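Local coordinates for Rab5 protein, putative (Plasmodium falciparum, PDB 3CLV) that belongs to the Rab branch of the Ras-like P-loop proteins and holds guanosine-5'-diphosphate in a pocket at one end of its central sheet, at residues 21-26 with 153-158. Residues are numbered along the deposited sequence; the frame is centred on the assembly and turned at random.
Sequences SSIVLR and VANKID. With GDP (guanosine-5'-diphosphate), chain D.
Ile23 lies over one face of the Asn155 amide, with CG1 4.4 Å from OD1. The amide nitrogen faces the base of GDP, and ND2 comes within 3.3 Å of N7. The guanine is met on one face by the side chain of Lys156, whose CG lies 3.5 Å from C6. At the pyrimidine edge stands the Asp158 carboxylate. OD2 accepts a nearly straight bond from N1 (2.6 Å, 174°), and OD1 takes one from N2 (2.8 Å). Lys156 runs extended beyond CG, which carries NZ past the base to a hydrogen bond with the ribose O4'. On helix 20-29, Ser22 N and the hydroxyls of Ser21 and Ser22 all bond to O2A of the alpha phosphate. Ser21 N binds O1B. Deeper in, Ile23 CD1 meets Val153 CG1 at 4.4 Å. Asn155 is fixed by Thr183, Ala185 and the carbonyl of Val18, so it ties the strand end to the phosphate-binding loop. Residues 155-158 match the NKxD motif of Ras-like proteins. No hydrogen bond joins the two segments directly. The nucleotide bridges them: the helix grips phosphate, while the paired acceptors of Asp158 suit the N1 and N2 donors that mark guanine.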
loop_
_atom_site.group_PDB
_atom_site.type_symbol
_atom_site.label_atom_id
_atom_site.label_comp_id
_atom_site.label_asym_id
_atom_site.label_seq_id
_atom_site.Cartn_x
_atom_site.Cartn_y
_atom_site.Cartn_z
ATOM N N SER A 21 7.752 7.209 15.868
ATOM C CA SER A 21 7.740 8.557 15.278
ATOM C C SER A 21 9.112 9.189 15.487
ATOM O O SER A 21 9.576 9.950 14.651
ATOM C CB SER A 21 6.613 9.455 15.839
ATOM O OG SER A 21 6.902 9.942 17.147
ATOM N N SER A 22 9.756 8.836 16.604
ATOM C CA SER A 22 11.087 9.335 16.948
ATOM C C SER A 22 12.175 8.791 16.022
ATOM O O SER A 22 13.074 9.531 15.604
ATOM C CB SER A 22 11.406 9.058 18.409
ATOM O OG SER A 22 10.449 9.686 19.256
ATOM N N ILE A 23 12.089 7.502 15.680
ATOM C CA ILE A 23 12.995 6.946 14.671
ATOM C C ILE A 23 12.869 7.723 13.354
ATOM O O ILE A 23 13.878 8.080 12.743
ATOM C CB ILE A 23 12.750 5.423 14.462
ATOM C CG1 ILE A 23 13.150 4.649 15.715
ATOM C CG2 ILE A 23 13.512 4.883 13.214
ATOM C CD1 ILE A 23 12.626 3.192 15.739
ATOM N N VAL A 24 11.637 7.982 12.910
ATOM C CA VAL A 24 11.405 8.751 11.687
ATOM C C VAL A 24 11.938 10.200 11.803
ATOM O O VAL A 24 12.543 10.714 10.871
ATOM C CB VAL A 24 9.904 8.742 11.271
ATOM C CG1 VAL A 24 9.578 9.840 10.206
ATOM C CG2 VAL A 24 9.491 7.356 10.789
ATOM N N LEU A 25 11.704 10.852 12.938
ATOM C CA LEU A 25 12.152 12.237 13.077
ATOM C C LEU A 25 13.684 12.369 13.065
ATOM O O LEU A 25 14.245 13.286 12.438
ATOM C CB LEU A 25 11.567 12.866 14.338
ATOM C CG LEU A 25 11.795 14.379 14.436
ATOM C CD1 LEU A 25 11.000 15.104 13.334
ATOM C CD2 LEU A 25 11.399 14.852 15.808
ATOM N N ARG A 26 14.342 11.454 13.771
ATOM C CA ARG A 26 15.798 11.400 13.869
ATOM C C ARG A 26 16.354 11.058 12.493
ATOM O O ARG A 26 17.271 11.715 12.012
ATOM C CB ARG A 26 16.200 10.343 14.901
ATOM C CG ARG A 26 17.681 10.174 15.143
ATOM C CD ARG A 26 18.064 10.996 16.360
ATOM N NE ARG A 26 18.669 12.234 15.964
ATOM C CZ ARG A 26 19.131 13.154 16.800
ATOM N NH1 ARG A 26 19.033 13.006 18.122
ATOM N NH2 ARG A 26 19.687 14.227 16.289
ATOM N N VAL A 153 13.963 -4.186 16.065
ATOM C CA VAL A 153 14.696 -3.012 16.562
ATOM C C VAL A 153 14.480 -2.864 18.064
ATOM O O VAL A 153 13.339 -2.742 18.537
ATOM C CB VAL A 153 14.309 -1.686 15.820
ATOM C CG1 VAL A 153 14.984 -0.441 16.471
ATOM C CG2 VAL A 153 14.650 -1.761 14.337
ATOM N N ALA A 154 15.589 -2.899 18.805
ATOM C CA ALA A 154 15.579 -2.665 20.246
ATOM C C ALA A 154 15.851 -1.186 20.479
ATOM O O ALA A 154 17.012 -0.755 20.512
ATOM C CB ALA A 154 16.632 -3.535 20.941
ATOM N N ASN A 155 14.785 -0.395 20.600
ATOM C CA ASN A 155 14.938 1.043 20.784
ATOM C C ASN A 155 15.037 1.465 22.271
ATOM O O ASN A 155 14.612 0.729 23.167
ATOM C CB ASN A 155 13.822 1.811 20.050
ATOM C CG ASN A 155 14.111 3.311 19.921
ATOM O OD1 ASN A 155 15.195 3.721 19.506
ATOM N ND2 ASN A 155 13.100 4.131 20.219
ATOM N N LYS A 156 15.603 2.653 22.493
ATOM C CA LYS A 156 15.726 3.291 23.827
ATOM C C LYS A 156 16.882 2.750 24.669
ATOM O O LYS A 156 16.841 2.804 25.906
ATOM C CB LYS A 156 14.413 3.254 24.612
ATOM C CG LYS A 156 13.199 3.789 23.812
ATOM C CD LYS A 156 12.167 4.325 24.788
ATOM C CE LYS A 156 10.789 4.450 24.149
ATOM N NZ LYS A 156 9.804 5.121 25.064
ATOM N N ILE A 157 17.911 2.243 23.996
ATOM C CA ILE A 157 19.068 1.672 24.695
ATOM C C ILE A 157 19.805 2.700 25.559
ATOM O O ILE A 157 20.558 2.316 26.460
ATOM C CB ILE A 157 20.058 0.958 23.740
ATOM C CG1 ILE A 157 20.692 1.963 22.764
ATOM C CG2 ILE A 157 19.366 -0.248 23.072
ATOM C CD1 ILE A 157 21.815 1.424 21.933
ATOM N N ASP A 158 19.574 3.993 25.295
ATOM C CA ASP A 158 20.123 5.072 26.124
ATOM C C ASP A 158 19.595 5.042 27.562
ATOM O O ASP A 158 20.202 5.629 28.460
ATOM C CB ASP A 158 19.801 6.429 25.503
ATOM C CG ASP A 158 18.317 6.676 25.422
ATOM O OD1 ASP A 158 17.736 7.165 26.419
ATOM O OD2 ASP A 158 17.727 6.356 24.376
HETATM P PB GDP D . 5.615 5.765 18.908
HETATM O O1B GDP D . 5.573 6.514 17.615
HETATM O O2B GDP D . 4.254 5.749 19.566
HETATM O O3B GDP D . 6.089 4.343 18.749
HETATM O O3A GDP D . 6.672 6.443 19.934
HETATM P PA GDP D . 7.110 8.007 19.957
HETATM O O1A GDP D . 5.883 8.899 20.047
HETATM O O2A GDP D . 8.072 8.372 18.869
HETATM O "O5'" GDP D . 7.875 8.077 21.370
HETATM C "C5'" GDP D . 7.212 7.818 22.613
HETATM C "C4'" GDP D . 8.029 8.473 23.732
HETATM O "O4'" GDP D . 9.293 7.820 23.872
HETATM C "C3'" GDP D . 8.342 9.953 23.524
HETATM O "O3'" GDP D . 8.283 10.535 24.832
HETATM C "C2'" GDP D . 9.788 9.982 23.025
HETATM O "O2'" GDP D . 10.506 11.179 23.355
HETATM C "C1'" GDP D . 10.358 8.775 23.757
HETATM N N9 GDP D . 11.432 8.126 22.998
HETATM C C8 GDP D . 11.365 7.699 21.719
HETATM N N7 GDP D . 12.536 7.142 21.353
HETATM C C5 GDP D . 13.361 7.198 22.424
HETATM C C6 GDP D . 14.749 6.780 22.728
HETATM O O6 GDP D . 15.440 6.212 21.848
HETATM N N1 GDP D . 15.228 7.025 23.977
HETATM C C2 GDP D . 14.494 7.625 24.950
HETATM N N2 GDP D . 15.056 7.819 26.171
HETATM N N3 GDP D . 13.211 8.056 24.737
HETATM C C4 GDP D . 12.618 7.854 23.515
#